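Local coordinates for protein amidohydrolase (Brucella melitensis biovar Abortus, PDB 4F0L) that is a metal-dependent hydrolase of the amidohydrolase family that binds iron and probably acts as a deaminase, at residues Glu27-Gly32 with Cys39-Gly44. Numbering follows the deposited sequence.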
# COMPACT_ATOMS: atom_id res chain seq x y z
N GLU B 27 15.88 21.17 -15.03
CA GLU B 27 16.48 20.21 -15.94
C GLU B 27 17.98 20.42 -16.08
O GLU B 27 18.48 21.56 -15.97
CB GLU B 27 15.82 20.33 -17.32
CG GLU B 27 14.34 19.95 -17.30
CD GLU B 27 13.76 20.03 -18.70
OE1 GLU B 27 13.16 21.07 -19.03
OE2 GLU B 27 13.98 19.09 -19.48
N ASN B 28 18.67 19.32 -16.35
CA ASN B 28 20.08 19.33 -16.61
C ASN B 28 20.84 19.98 -15.44
O ASN B 28 21.54 20.98 -15.61
CB ASN B 28 20.38 20.01 -17.97
CG ASN B 28 20.02 19.11 -19.14
OD1 ASN B 28 20.24 17.91 -19.08
ND2 ASN B 28 19.42 19.67 -20.18
N VAL B 29 20.68 19.37 -14.27
CA VAL B 29 21.13 19.93 -13.00
C VAL B 29 22.45 19.26 -12.60
O VAL B 29 22.53 18.03 -12.48
CB VAL B 29 20.05 19.71 -11.90
CG1 VAL B 29 20.44 20.32 -10.55
CG2 VAL B 29 18.71 20.30 -12.34
N ARG B 30 23.49 20.07 -12.41
CA ARG B 30 24.77 19.55 -11.96
C ARG B 30 24.90 19.78 -10.46
O ARG B 30 24.84 20.92 -10.00
CB ARG B 30 25.87 20.27 -12.71
CG ARG B 30 27.15 19.54 -12.76
CD ARG B 30 28.01 20.05 -13.92
NE ARG B 30 29.27 19.36 -13.84
CZ ARG B 30 30.45 19.90 -13.55
NH1 ARG B 30 30.57 21.20 -13.35
NH2 ARG B 30 31.52 19.13 -13.47
N ILE B 31 25.01 18.70 -9.68
CA ILE B 31 25.10 18.81 -8.23
C ILE B 31 26.52 18.49 -7.83
O ILE B 31 26.99 17.38 -8.08
CB ILE B 31 24.16 17.84 -7.52
CG1 ILE B 31 22.71 18.03 -7.99
CG2 ILE B 31 24.23 18.04 -6.02
CD1 ILE B 31 21.80 16.92 -7.49
N GLY B 32 27.21 19.46 -7.22
CA GLY B 32 28.59 19.23 -6.77
C GLY B 32 28.58 18.81 -5.30
O GLY B 32 27.80 19.36 -4.53
N CYS B 39 28.13 21.41 -2.58
CA CYS B 39 28.92 22.63 -2.69
C CYS B 39 28.37 23.54 -3.78
O CYS B 39 28.62 24.75 -3.76
CB CYS B 39 30.41 22.29 -2.90
SG CYS B 39 30.75 21.37 -4.41
N SER B 40 27.66 22.97 -4.75
CA SER B 40 27.12 23.74 -5.88
C SER B 40 25.93 23.05 -6.52
O SER B 40 25.83 21.83 -6.51
CB SER B 40 28.22 23.99 -6.93
OG SER B 40 28.67 22.76 -7.47
N ILE B 41 25.01 23.84 -7.04
CA ILE B 41 23.91 23.37 -7.87
C ILE B 41 23.81 24.34 -9.04
O ILE B 41 23.64 25.54 -8.83
CB ILE B 41 22.56 23.35 -7.13
CG1 ILE B 41 22.59 22.37 -5.94
CG2 ILE B 41 21.45 22.91 -8.07
CD1 ILE B 41 21.38 22.57 -5.03
N GLU B 42 23.89 23.80 -10.25
CA GLU B 42 23.89 24.57 -11.51
C GLU B 42 22.79 23.96 -12.38
O GLU B 42 22.79 22.75 -12.55
CB GLU B 42 25.21 24.35 -12.24
CG GLU B 42 26.25 25.44 -12.16
CD GLU B 42 27.20 25.38 -13.38
OE1 GLU B 42 27.87 24.31 -13.54
OE2 GLU B 42 27.26 26.35 -14.19
N THR B 43 21.88 24.76 -12.94
CA THR B 43 20.81 24.20 -13.77
C THR B 43 21.01 24.57 -15.25
O THR B 43 21.73 25.51 -15.57
CB THR B 43 19.42 24.67 -13.33
OG1 THR B 43 19.31 26.07 -13.56
CG2 THR B 43 19.17 24.40 -11.84
N GLY B 44 20.43 23.78 -16.14
CA GLY B 44 20.53 23.99 -17.57
C GLY B 44 21.94 23.89 -18.10
O GLY B 44 22.30 24.67 -18.98
O HOH W 1 27.31 22.20 -9.62
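Glu42 brings OE1 to the edge of the Arg30 guanidinium, near its plane, with the carboxylate turned 70° against it. Arg30 NH1 and Glu42 OE1 are 4.1 Å apart, opposite charges that probably attract but lie beyond a salt bridge. The firmer polar partner of Arg30 is Asp51, which takes NE in a salt bridge, while Phe13 supplies a cation-pi contact. An extended chain, its CG anti to the backbone N (chi1 -158°), carries the Arg30 guanidinium out alongside Glu42.

Beneath these groups the backbones run antiparallel, axes 4.7 Å apart. Arg30 and Glu42 form a hydrogen-bonded pair with reciprocal N-H to O bonds, and Gly32 with Ser40 is the next such pair, its Gly32 N to Ser40 O bond being 2.8 Å long and nearly straight at 168°. One water bridges Arg30 O and Ser40 OG, joining main chain to side chain on the Arg30 face. On the other face, Val29 and Ile41 lie side by side, CG1 of Val29 3.7 Å from CG2 of Ile41. At the end of the contact, Gly44 N donates a hydrogen bond to Glu27 O (3.0 Å).

The pair is thus a beta hairpin of the HutF-like N-terminal region, far from the iron site. Strand 29-34 lies between 37-42, outermost in this chain's four-stranded sheet, and 12-16, where Asn28 and Val29 opposite Ala16 make a G1 beta bulge; Leu21 of strand 19-21 packs on Ile41 and Thr43.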